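Long-range contacts in omega transaminase (Pseudomonas sp., PDB 5LHA), which catalyses, as a PLP-dependent class-III aminotransferase of fold type I, the transfer of amino groups between amines and carbonyl acceptors through a pyridoxamine phosphate intermediate: residues A127-A131 / A304-N308; L153-H158 / I229-Q234; L186-P190 / C209-L213; V267-S273 / K384-I388. One frame throughout, in Å; residues are numbered along the deposited sequence.

The four contacts tie distant chain segments into the two sheets of a fold type I enzyme. Contacts 1, 2 and 3 share the sheet running from strand 115-121 to strand 184-187, whereas contact 4 joins the loop after strand 260-264 to the other sheet. Contacts 2 and 3, centres about 12 Å apart, touch through Gln234 and Thr189; contact 2 meets contact 1 at His158 and Val128, and contact 4 at Val233 and Met387. Along the chain, contact 1 spans contact 2, which spans contact 3; contact 4 alternates with contact 1 and opens after contact 2 closes. Contacts 2 and 4 contribute residues to the PMP pocket, contact 1 lies beside it and contact 3 is further off.

Contact 1: A127-A131 / A304-N308; sequences AVETA and ATLFN
Thr305 meets Ala127 where helix 124-141 packs on the mixed seven-stranded sheet of a fold type I PLP-dependent enzyme, at strand 303-308, which runs antiparallel to both of its neighbours. Thr305 OG1 donates to Ala127 O at 3.0 Å, arriving on a lone pair in the carbonyl plane, well to the side of the C=O bond. Ala127 O keeps its helical bond from Ala131 N and takes the threonine as a second donor. With chi1 of -48°, the threonine divides its branches: OG1 serves Ala127, while Thr305 CG2 lies anti to the backbone N and rests 4.0 Å from Ala131 CB. Ala127 CB packs 3.5 Å from Ala304 O. The side chains of Thr130 and Thr305 slide past each other in opposite directions, and the Thr130 hydroxyl is engaged by Asp126 O and His327.

Further out, the axes of the short helix and strand segments approach to 7.6 Å, their directions 34° apart. Glu129, turned away from the strand, bonds to Gly163 and Gly164 and to Met162 of the second subunit. The Phe307 ring meets Trp22 of that same neighbouring subunit, while Thr130 CG2 stands at the edge of the Phe307 ring, 4.3 Å from Phe307 CZ.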
loop_
_atom_site.group_PDB
_atom_site.type_symbol
_atom_site.label_atom_id
_atom_site.label_comp_id
_atom_site.label_asym_id
_atom_site.label_seq_id
_atom_site.Cartn_x
_atom_site.Cartn_y
_atom_site.Cartn_z
ATOM N N ALA A 127 13.040 -16.880 -8.305
ATOM C CA ALA A 127 13.954 -16.036 -9.069
ATOM C C ALA A 127 13.354 -14.662 -9.305
ATOM O O ALA A 127 14.054 -13.648 -9.242
ATOM C CB ALA A 127 14.303 -16.707 -10.395
ATOM N N VAL A 128 12.044 -14.614 -9.551
ATOM C CA VAL A 128 11.364 -13.343 -9.765
ATOM C C VAL A 128 11.273 -12.566 -8.456
ATOM O O VAL A 128 11.616 -11.377 -8.396
ATOM C CB VAL A 128 9.980 -13.583 -10.394
ATOM C CG1 VAL A 128 9.148 -12.311 -10.353
ATOM C CG2 VAL A 128 10.142 -14.094 -11.832
ATOM N N GLU A 129 10.789 -13.220 -7.394
ATOM C CA GLU A 129 10.733 -12.575 -6.086
ATOM C C GLU A 129 12.089 -12.003 -5.699
ATOM O O GLU A 129 12.179 -10.895 -5.158
ATOM C CB GLU A 129 10.248 -13.569 -5.028
ATOM C CG GLU A 129 9.610 -12.907 -3.804
ATOM C CD GLU A 129 8.199 -12.387 -4.082
ATOM O OE1 GLU A 129 7.803 -12.349 -5.264
ATOM O OE2 GLU A 129 7.481 -12.020 -3.122
ATOM N N THR A 130 13.153 -12.766 -5.952
ATOM C CA THR A 130 14.508 -12.318 -5.657
ATOM C C THR A 130 14.894 -11.102 -6.494
ATOM O O THR A 130 15.491 -10.147 -5.980
ATOM C CB THR A 130 15.474 -13.478 -5.903
ATOM O OG1 THR A 130 15.111 -14.568 -5.049
ATOM C CG2 THR A 130 16.914 -13.078 -5.604
ATOM N N ALA A 131 14.551 -11.109 -7.783
ATOM C CA ALA A 131 14.877 -9.976 -8.645
ATOM C C ALA A 131 14.202 -8.695 -8.176
ATOM O O ALA A 131 14.775 -7.608 -8.303
ATOM C CB ALA A 131 14.476 -10.278 -10.091
ATOM N N ALA A 304 17.519 -19.550 -10.253
ATOM C CA ALA A 304 18.674 -18.668 -10.146
ATOM C C ALA A 304 18.329 -17.278 -10.647
ATOM O O ALA A 304 17.583 -17.122 -11.618
ATOM C CB ALA A 304 19.889 -19.209 -10.916
ATOM N N THR A 305 18.862 -16.277 -9.952
ATOM C CA THR A 305 18.817 -14.888 -10.382
ATOM C C THR A 305 20.247 -14.397 -10.547
ATOM O O THR A 305 21.030 -14.439 -9.592
ATOM C CB THR A 305 18.072 -14.039 -9.360
ATOM O OG1 THR A 305 16.853 -14.703 -9.018
ATOM C CG2 THR A 305 17.738 -12.657 -9.950
ATOM N N LEU A 306 20.591 -13.946 -11.748
ATOM C CA LEU A 306 21.925 -13.422 -12.032
ATOM C C LEU A 306 21.872 -11.907 -12.110
ATOM O O LEU A 306 20.904 -11.339 -12.614
ATOM C CB LEU A 306 22.490 -13.971 -13.343
ATOM C CG LEU A 306 23.057 -15.398 -13.350
ATOM C CD1 LEU A 306 21.943 -16.427 -13.238
ATOM C CD2 LEU A 306 23.891 -15.640 -14.597
ATOM N N PHE A 307 22.931 -11.263 -11.627
ATOM C CA PHE A 307 23.042 -9.812 -11.584
ATOM C C PHE A 307 24.317 -9.394 -12.291
ATOM O O PHE A 307 25.356 -10.044 -12.153
ATOM C CB PHE A 307 23.035 -9.305 -10.138
ATOM C CG PHE A 307 21.842 -9.778 -9.346
ATOM C CD1 PHE A 307 21.825 -11.035 -8.766
ATOM C CD2 PHE A 307 20.730 -8.961 -9.200
ATOM C CE1 PHE A 307 20.717 -11.478 -8.054
ATOM C CE2 PHE A 307 19.616 -9.397 -8.484
ATOM C CZ PHE A 307 19.613 -10.651 -7.911
ATOM N N ASN A 308 24.232 -8.313 -13.059
ATOM C CA ASN A 308 25.393 -7.885 -13.816
ATOM C C ASN A 308 26.365 -7.121 -12.916
ATOM O O ASN A 308 26.089 -6.854 -11.742
ATOM C CB ASN A 308 24.952 -7.071 -15.038
ATOM C CG ASN A 308 24.192 -5.798 -14.676
ATOM O OD1 ASN A 308 24.069 -5.442 -13.512
ATOM N ND2 ASN A 308 23.663 -5.125 -15.686
#

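Contact 2: L153-H158 / I229-Q234; sequences LRNGYH and IAEPVQ. With PMP (4'-deoxy-4'-aminopyridoxal-5'-phosphate), chain E.
Tyr157 and Glu231 share one of two hydrogen bonds that fasten the end of strand 149-153 and the loop after it to the end of strand 225-230 and the loop beyond. Tyr157 N donates to Glu231 OE2 at 2.8 Å in a fairly straight bond (165°), meeting the carboxylate from above its plane. Gln234 NE2 reaches Arg154 O at 2.9 Å, tilted from the carbonyl plane, and the amide's other end, OE1, bonds to Thr189. Arg154 lies in a type II turn closed by Gly156 N to Leu153 O. The two Glu231 oxygens have separate donors, OE2 from Tyr157 N and OE1 from Gly235 N.

Apolar contacts accompany these bonds. Ile229 lays CG1 over one face of the His158 ring, a CH-pi contact of 4.0 Å to the centroid, and Leu153 CD1 meets Ala230 CB at 3.8 Å.

Toward the cofactor, Tyr157 O approaches PMP N1 to 3.2 Å. The Tyr157 ring turns its edge to PMP, with Tyr157 CE2 3.3 Å from PMP C4A. His158 ND1 bonds to Asp264, another pocket residue; in fold type I relatives the equivalent aspartate binds the pyridine nitrogen, so His158 is probably a second-shell group that orients it.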
loop_
_atom_site.group_PDB
_atom_site.type_symbol
_atom_site.label_atom_id
_atom_site.label_comp_id
_atom_site.label_asym_id
_atom_site.label_seq_id
_atom_site.Cartn_x
_atom_site.Cartn_y
_atom_site.Cartn_z
ATOM N N LEU A 153 4.348 -6.024 -18.223
ATOM C CA LEU A 153 3.544 -6.058 -19.431
ATOM C C LEU A 153 2.267 -6.854 -19.208
ATOM O O LEU A 153 2.227 -7.793 -18.407
ATOM C CB LEU A 153 4.330 -6.686 -20.589
ATOM C CG LEU A 153 5.705 -6.085 -20.913
ATOM C CD1 LEU A 153 6.365 -6.825 -22.071
ATOM C CD2 LEU A 153 5.553 -4.618 -21.245
ATOM N N ARG A 154 1.226 -6.472 -19.940
ATOM C CA ARG A 154 0.006 -7.255 -19.963
ATOM C C ARG A 154 0.308 -8.669 -20.426
ATOM O O ARG A 154 1.205 -8.897 -21.243
ATOM C CB ARG A 154 -1.022 -6.612 -20.887
ATOM C CG ARG A 154 -1.857 -5.546 -20.213
ATOM C CD ARG A 154 -2.835 -4.918 -21.188
ATOM N NE ARG A 154 -4.067 -4.504 -20.529
ATOM C CZ ARG A 154 -4.267 -3.301 -20.005
ATOM N NH1 ARG A 154 -3.310 -2.384 -20.061
ATOM N NH2 ARG A 154 -5.430 -3.020 -19.425
ATOM N N ASN A 155 -0.439 -9.626 -19.868
ATOM C CA ASN A 155 -0.284 -11.052 -20.160
ATOM C C ASN A 155 1.068 -11.587 -19.705
ATOM O O ASN A 155 1.411 -12.739 -19.994
ATOM C CB ASN A 155 -0.534 -11.337 -21.646
ATOM C CG ASN A 155 -2.013 -11.283 -22.001
ATOM O OD1 ASN A 155 -2.673 -10.256 -21.841
ATOM N ND2 ASN A 155 -2.541 -12.403 -22.481
ATOM N N GLY A 156 1.854 -10.761 -19.022
ATOM C CA GLY A 156 3.108 -11.239 -18.480
ATOM C C GLY A 156 2.857 -12.127 -17.273
ATOM O O GLY A 156 1.930 -11.911 -16.495
ATOM N N TYR A 157 3.677 -13.163 -17.136
ATOM C CA TYR A 157 3.552 -14.078 -16.013
ATOM C C TYR A 157 4.908 -14.259 -15.356
ATOM O O TYR A 157 5.874 -14.634 -16.020
ATOM C CB TYR A 157 2.969 -15.421 -16.451
ATOM C CG TYR A 157 2.875 -16.390 -15.313
ATOM C CD1 TYR A 157 1.914 -16.239 -14.320
ATOM C CD2 TYR A 157 3.721 -17.474 -15.241
ATOM C CE1 TYR A 157 1.830 -17.136 -13.273
ATOM C CE2 TYR A 157 3.635 -18.371 -14.211
ATOM C CZ TYR A 157 2.701 -18.207 -13.234
ATOM O OH TYR A 157 2.641 -19.105 -12.206
ATOM N N HIS A 158 4.954 -14.046 -14.037
ATOM C CA HIS A 158 6.208 -14.022 -13.300
ATOM C C HIS A 158 6.096 -14.789 -11.981
ATOM O O HIS A 158 6.782 -14.463 -11.006
ATOM C CB HIS A 158 6.633 -12.572 -13.040
ATOM C CG HIS A 158 6.620 -11.718 -14.268
ATOM N ND1 HIS A 158 7.547 -11.856 -15.278
ATOM C CD2 HIS A 158 5.759 -10.756 -14.675
ATOM C CE1 HIS A 158 7.272 -10.997 -16.244
ATOM N NE2 HIS A 158 6.190 -10.320 -15.902
ATOM N N ILE A 229 10.242 -5.475 -15.817
ATOM C CA ILE A 229 10.387 -6.917 -15.975
ATOM C C ILE A 229 9.556 -7.381 -17.160
ATOM O O ILE A 229 8.403 -6.965 -17.328
ATOM C CB ILE A 229 9.999 -7.666 -14.683
ATOM C CG1 ILE A 229 10.198 -9.171 -14.855
ATOM C CG2 ILE A 229 8.587 -7.293 -14.219
ATOM C CD1 ILE A 229 10.147 -9.937 -13.555
ATOM N N ALA A 230 10.145 -8.239 -17.988
ATOM C CA ALA A 230 9.466 -8.689 -19.189
ATOM C C ALA A 230 10.053 -10.018 -19.635
ATOM O O ALA A 230 11.250 -10.276 -19.470
ATOM C CB ALA A 230 9.575 -7.646 -20.309
ATOM N N GLU A 231 9.183 -10.862 -20.203
ATOM C CA GLU A 231 9.610 -12.128 -20.786
ATOM C C GLU A 231 9.993 -11.901 -22.239
ATOM O O GLU A 231 9.245 -11.244 -22.972
ATOM C CB GLU A 231 8.495 -13.162 -20.726
ATOM C CG GLU A 231 7.902 -13.424 -19.358
ATOM C CD GLU A 231 6.484 -13.967 -19.461
ATOM O OE1 GLU A 231 6.304 -15.142 -19.836
ATOM O OE2 GLU A 231 5.539 -13.195 -19.216
ATOM N N PRO A 232 11.127 -12.420 -22.705
ATOM C CA PRO A 232 11.467 -12.219 -24.120
ATOM C C PRO A 232 10.449 -12.831 -25.070
ATOM O O PRO A 232 10.193 -12.260 -26.134
ATOM C CB PRO A 232 12.853 -12.864 -24.238
ATOM C CG PRO A 232 13.421 -12.786 -22.856
ATOM C CD PRO A 232 12.257 -12.947 -21.925
ATOM N N VAL A 233 9.851 -13.965 -24.715
ATOM C CA VAL A 233 8.617 -14.445 -25.332
ATOM C C VAL A 233 7.655 -14.750 -24.193
ATOM O O VAL A 233 7.977 -15.546 -23.303
ATOM C CB VAL A 233 8.842 -15.694 -26.205
ATOM C CG1 VAL A 233 7.539 -16.147 -26.852
ATOM C CG2 VAL A 233 9.889 -15.428 -27.270
ATOM N N GLN A 234 6.477 -14.139 -24.224
ATOM C CA GLN A 234 5.535 -14.323 -23.131
ATOM C C GLN A 234 4.920 -15.704 -23.242
ATOM O O GLN A 234 4.230 -16.004 -24.217
ATOM C CB GLN A 234 4.460 -13.246 -23.160
ATOM C CG GLN A 234 5.010 -11.878 -22.899
ATOM C CD GLN A 234 3.927 -10.844 -22.802
ATOM O OE1 GLN A 234 3.267 -10.541 -23.790
ATOM N NE2 GLN A 234 3.731 -10.293 -21.612
HETATM N N1 PMP E . 8.036 -16.659 -14.802
HETATM C C2 PMP E . 7.835 -17.391 -15.961
HETATM C C2A PMP E . 8.025 -16.766 -17.317
HETATM C C3 PMP E . 7.103 -18.567 -15.871
HETATM O O3 PMP E . 6.564 -19.134 -16.995
HETATM C C4 PMP E . 6.908 -19.165 -14.628
HETATM C C4A PMP E . 6.180 -20.489 -14.543
HETATM N N4A PMP E . 5.633 -20.852 -15.833
HETATM C C5 PMP E . 7.375 -18.540 -13.470
HETATM C C6 PMP E . 7.943 -17.270 -13.576
HETATM C C5A PMP E . 7.254 -19.247 -12.129
HETATM O O4P PMP E . 7.974 -20.470 -12.140
HETATM P P PMP E . 7.791 -21.600 -10.998
HETATM O O1P PMP E . 6.569 -22.415 -11.380
HETATM O O2P PMP E . 9.014 -22.493 -11.010
HETATM O O3P PMP E . 7.580 -21.005 -9.620
#

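Contact 3: L186-P190 / C209-L213; sequences LLDTP and CIRQL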
loop_
_atom_site.group_PDB
_atom_site.type_symbol
_atom_site.label_atom_id
_atom_site.label_comp_id
_atom_site.label_asym_id
_atom_site.label_seq_id
_atom_site.Cartn_x
_atom_site.Cartn_y
_atom_site.Cartn_z
ATOM N N LEU A 186 1.265 -1.625 -15.293
ATOM C CA LEU A 186 1.235 -2.475 -16.475
ATOM C C LEU A 186 1.348 -1.661 -17.757
ATOM O O LEU A 186 0.789 -0.567 -17.873
ATOM C CB LEU A 186 -0.044 -3.314 -16.528
ATOM C CG LEU A 186 -0.057 -4.571 -15.671
ATOM C CD1 LEU A 186 -1.327 -5.357 -15.939
ATOM C CD2 LEU A 186 1.151 -5.402 -15.962
ATOM N N LEU A 187 2.064 -2.221 -18.722
ATOM C CA LEU A 187 2.179 -1.686 -20.066
ATOM C C LEU A 187 1.515 -2.669 -21.021
ATOM O O LEU A 187 1.417 -3.858 -20.728
ATOM C CB LEU A 187 3.652 -1.485 -20.438
ATOM C CG LEU A 187 4.453 -0.696 -19.404
ATOM C CD1 LEU A 187 5.934 -0.912 -19.575
ATOM C CD2 LEU A 187 4.122 0.783 -19.530
ATOM N N ASP A 188 1.045 -2.171 -22.158
ATOM C CA ASP A 188 0.459 -3.064 -23.145
ATOM C C ASP A 188 1.533 -3.947 -23.763
ATOM O O ASP A 188 2.712 -3.592 -23.810
ATOM C CB ASP A 188 -0.276 -2.274 -24.234
ATOM C CG ASP A 188 -1.676 -1.861 -23.812
ATOM O OD1 ASP A 188 -2.519 -2.759 -23.594
ATOM O OD2 ASP A 188 -1.945 -0.646 -23.708
ATOM N N THR A 189 1.137 -5.090 -24.182
ATOM C CA THR A 189 2.178 -5.925 -24.762
ATOM C C THR A 189 2.161 -5.819 -26.284
ATOM O O THR A 189 1.093 -5.649 -26.883
ATOM C CB THR A 189 2.001 -7.387 -24.344
ATOM O OG1 THR A 189 2.980 -8.198 -25.001
ATOM C CG2 THR A 189 0.606 -7.896 -24.700
ATOM N N PRO A 190 3.319 -5.877 -26.951
ATOM C CA PRO A 190 3.323 -5.807 -28.420
ATOM C C PRO A 190 2.824 -7.098 -29.058
ATOM O O PRO A 190 3.601 -7.921 -29.561
ATOM C CB PRO A 190 4.790 -5.510 -28.748
ATOM C CG PRO A 190 5.537 -6.089 -27.612
ATOM C CD PRO A 190 4.685 -5.877 -26.399
ATOM N N CYS A 209 3.927 0.901 -28.623
ATOM C CA CYS A 209 4.175 0.403 -27.275
ATOM C C CYS A 209 5.263 1.220 -26.586
ATOM O O CYS A 209 5.112 1.612 -25.421
ATOM C CB CYS A 209 4.568 -1.075 -27.338
ATOM S SG CYS A 209 3.235 -2.187 -27.861
ATOM N N ILE A 210 6.348 1.522 -27.308
ATOM C CA ILE A 210 7.446 2.307 -26.744
ATOM C C ILE A 210 6.986 3.714 -26.385
ATOM O O ILE A 210 7.335 4.244 -25.322
ATOM C CB ILE A 210 8.625 2.328 -27.731
ATOM C CG1 ILE A 210 9.207 0.928 -27.836
ATOM C CG2 ILE A 210 9.694 3.295 -27.278
ATOM C CD1 ILE A 210 9.732 0.437 -26.517
ATOM N N ARG A 211 6.202 4.345 -27.261
ATOM C CA ARG A 211 5.667 5.664 -26.941
ATOM C C ARG A 211 4.816 5.619 -25.675
ATOM O O ARG A 211 4.912 6.512 -24.822
ATOM C CB ARG A 211 4.869 6.209 -28.123
ATOM C CG ARG A 211 4.028 7.412 -27.780
ATOM C CD ARG A 211 3.298 7.939 -29.000
ATOM N NE ARG A 211 2.081 8.658 -28.633
ATOM C CZ ARG A 211 1.253 9.217 -29.506
ATOM N NH1 ARG A 211 1.512 9.145 -30.806
ATOM N NH2 ARG A 211 0.166 9.849 -29.079
ATOM N N GLN A 212 3.990 4.577 -25.529
ATOM C CA GLN A 212 3.240 4.390 -24.292
ATOM C C GLN A 212 4.180 4.249 -23.099
ATOM O O GLN A 212 3.891 4.748 -22.006
ATOM C CB GLN A 212 2.337 3.156 -24.400
ATOM C CG GLN A 212 1.517 2.853 -23.147
ATOM C CD GLN A 212 0.757 1.533 -23.239
ATOM O OE1 GLN A 212 1.312 0.462 -22.989
ATOM N NE2 GLN A 212 -0.517 1.607 -23.592
ATOM N N LEU A 213 5.295 3.542 -23.284
ATOM C CA LEU A 213 6.244 3.350 -22.190
ATOM C C LEU A 213 6.888 4.670 -21.756
ATOM O O LEU A 213 7.017 4.945 -20.555
ATOM C CB LEU A 213 7.293 2.313 -22.603
ATOM C CG LEU A 213 8.530 2.131 -21.728
ATOM C CD1 LEU A 213 8.153 1.667 -20.347
ATOM C CD2 LEU A 213 9.454 1.122 -22.388
#
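Asp188 and Gln212 pair through two hydrogen bonds that use both ends of the glutamine amide. Gln212 OE1 accepts from Asp188 N at 2.8 Å, in its own carbonyl plane, and Gln212 NE2 donates to Asp188 OD2 at 2.7 Å in an almost perfectly straight bond (177°). The donor lies in the amide plane and the carboxylate uses its anti lone pair, the one directed away from OD1; carboxylate and amide planes differ by 32°. Gripped at its oxygen and at its nitrogen, the amide has its rotation fixed. The glutamine reaches this far because its chain is extended, with CG anti to the backbone N (chi1 179°). Asp188 OD1 has a second, weak and long ion pair with Arg154.

Packing flanks the polar pair. Leu187 CD1 presses on Leu213 CD1 at 3.5 Å, tighter than usual for two carbons, and Cys209 SG settles against the proline ring, 3.8 Å from Pro190 CB.

The contact belongs to a beta-alpha-beta crossover: from strand 184-187 the chain passes through helix 202-220 to the parallel strand 225-230, with strand 149-153 lying between the two in the sheet. Leu213 of helix 202-220 touches Leu151 and Leu228 of the sheet and Leu250 of the neighbouring helix 246-256.

Contact 4: V267-S273 / K384-I388; sequences VTGFGRS and KGLMI
Arg272 O accepts from Leu386 N at 2.6 Å, nearly along the C=O axis, and this bond joins the loop after strand 260-264 to the beta-hairpin turn between the antiparallel strands 378-384 and 387-393, linking the sheet that contains strand 260-264 to the other sheet of the fold type I architecture. Gly385 and Leu386 form the turn, and Lys384 N bonds to Met387 O across it. Gly385 takes a positive phi (65°) and, lacking a side chain, can approach closely: Gly385 CA comes 3.1 Å from Arg272 O, a CA-H...O contact. A type II turn, Thr268 to Gly271, precedes Arg272.

Arg272 then grips Leu386 a second time with its side chain. Arg272 NH1 donates to Leu386 O at 2.6 Å, with that oxygen in the guanidinium plane but the donor raised 38° out of the carbonyl plane. A bend at chi3 (-69°) folds the guanidinium back toward Leu386, so the peptide NH of one residue and its carbonyl are both held by a single arginine. NH1 also serves Pro434 O and NH2 bonds to Asn66, which fixes the group at two further points.

Lys384 lays its aliphatic chain by the loop, Lys384 CG 3.6 Å from Ser273 O, and makes a cation-pi contact with Trp282. Val267, which touches PMP directly, is backed by the thioether end of the methionine: Met387 CE stands 3.9 Å from Val267 CG1.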
loop_
_atom_site.group_PDB
_atom_site.type_symbol
_atom_site.label_atom_id
_atom_site.label_comp_id
_atom_site.label_asym_id
_atom_site.label_seq_id
_atom_site.Cartn_x
_atom_site.Cartn_y
_atom_site.Cartn_z
ATOM N N VAL A 267 11.244 -19.492 -18.793
ATOM C CA VAL A 267 10.829 -20.375 -19.883
ATOM C C VAL A 267 11.820 -20.336 -21.045
ATOM O O VAL A 267 12.203 -21.384 -21.582
ATOM C CB VAL A 267 9.395 -20.027 -20.336
ATOM C CG1 VAL A 267 9.002 -20.832 -21.564
ATOM C CG2 VAL A 267 8.410 -20.308 -19.212
ATOM N N THR A 268 12.240 -19.129 -21.452
ATOM C CA THR A 268 13.137 -18.946 -22.592
ATOM C C THR A 268 14.589 -19.297 -22.281
ATOM O O THR A 268 15.396 -19.413 -23.210
ATOM C CB THR A 268 13.100 -17.499 -23.078
ATOM O OG1 THR A 268 13.468 -16.636 -21.997
ATOM C CG2 THR A 268 11.704 -17.130 -23.561
ATOM N N GLY A 269 14.953 -19.394 -21.006
ATOM C CA GLY A 269 16.303 -19.753 -20.644
ATOM C C GLY A 269 16.716 -21.114 -21.154
ATOM O O GLY A 269 15.993 -22.106 -20.990
ATOM N N PHE A 270 17.875 -21.146 -21.801
ATOM C CA PHE A 270 18.571 -22.352 -22.232
ATOM C C PHE A 270 17.971 -22.993 -23.481
ATOM O O PHE A 270 18.104 -24.208 -23.664
ATOM C CB PHE A 270 18.668 -23.368 -21.085
ATOM C CG PHE A 270 19.299 -22.799 -19.835
ATOM C CD1 PHE A 270 20.660 -22.540 -19.781
ATOM C CD2 PHE A 270 18.517 -22.477 -18.730
ATOM C CE1 PHE A 270 21.230 -21.999 -18.645
ATOM C CE2 PHE A 270 19.083 -21.941 -17.591
ATOM C CZ PHE A 270 20.444 -21.702 -17.550
ATOM N N GLY A 271 17.279 -22.233 -24.336
ATOM C CA GLY A 271 17.128 -22.681 -25.709
ATOM C C GLY A 271 15.759 -22.752 -26.360
ATOM O O GLY A 271 15.689 -22.921 -27.581
ATOM N N ARG A 272 14.670 -22.648 -25.589
ATOM C CA ARG A 272 13.354 -22.968 -26.145
ATOM C C ARG A 272 13.022 -22.109 -27.363
ATOM O O ARG A 272 12.354 -22.578 -28.293
ATOM C CB ARG A 272 12.263 -22.837 -25.080
ATOM C CG ARG A 272 10.873 -23.250 -25.587
ATOM C CD ARG A 272 9.914 -23.577 -24.461
ATOM N NE ARG A 272 10.257 -24.800 -23.740
ATOM C CZ ARG A 272 9.977 -26.037 -24.152
ATOM N NH1 ARG A 272 9.349 -26.245 -25.303
ATOM N NH2 ARG A 272 10.334 -27.075 -23.408
ATOM N N SER A 273 13.459 -20.849 -27.374
ATOM C CA SER A 273 13.099 -19.926 -28.442
ATOM C C SER A 273 14.156 -19.813 -29.533
ATOM O O SER A 273 14.006 -18.984 -30.435
ATOM C CB SER A 273 12.811 -18.537 -27.858
ATOM O OG SER A 273 14.013 -17.845 -27.575
ATOM N N LYS A 384 7.902 -19.303 -31.520
ATOM C CA LYS A 384 9.316 -19.020 -31.755
ATOM C C LYS A 384 10.121 -20.103 -31.051
ATOM O O LYS A 384 9.956 -20.299 -29.841
ATOM C CB LYS A 384 9.692 -17.634 -31.242
ATOM C CG LYS A 384 11.112 -17.242 -31.572
ATOM C CD LYS A 384 11.431 -15.863 -31.059
ATOM C CE LYS A 384 12.906 -15.535 -31.245
ATOM N NZ LYS A 384 13.249 -15.209 -32.649
ATOM N N GLY A 385 10.965 -20.821 -31.795
ATOM C CA GLY A 385 11.569 -22.019 -31.225
ATOM C C GLY A 385 10.504 -23.062 -30.932
ATOM O O GLY A 385 9.599 -23.297 -31.742
ATOM N N LEU A 386 10.609 -23.717 -29.774
ATOM C CA LEU A 386 9.653 -24.758 -29.387
ATOM C C LEU A 386 8.661 -24.292 -28.328
ATOM O O LEU A 386 8.306 -25.059 -27.425
ATOM C CB LEU A 386 10.378 -26.016 -28.918
ATOM C CG LEU A 386 10.970 -26.810 -30.080
ATOM C CD1 LEU A 386 11.899 -27.913 -29.583
ATOM C CD2 LEU A 386 9.845 -27.372 -30.946
ATOM N N MET A 387 8.201 -23.044 -28.418
ATOM C CA MET A 387 6.992 -22.579 -27.746
ATOM C C MET A 387 6.033 -22.045 -28.803
ATOM O O MET A 387 6.402 -21.179 -29.604
ATOM C CB MET A 387 7.289 -21.513 -26.686
ATOM C CG MET A 387 8.125 -20.335 -27.147
ATOM S SD MET A 387 8.942 -19.513 -25.764
ATOM C CE MET A 387 7.573 -19.043 -24.723
ATOM N N ILE A 388 4.826 -22.606 -28.836
ATOM C CA ILE A 388 3.829 -22.299 -29.852
ATOM C C ILE A 388 2.470 -22.249 -29.170
ATOM O O ILE A 388 2.224 -22.960 -28.192
ATOM C CB ILE A 388 3.844 -23.340 -30.997
ATOM C CG1 ILE A 388 5.107 -23.190 -31.850
ATOM C CG2 ILE A 388 2.603 -23.222 -31.872
ATOM C CD1 ILE A 388 5.398 -24.390 -32.715
#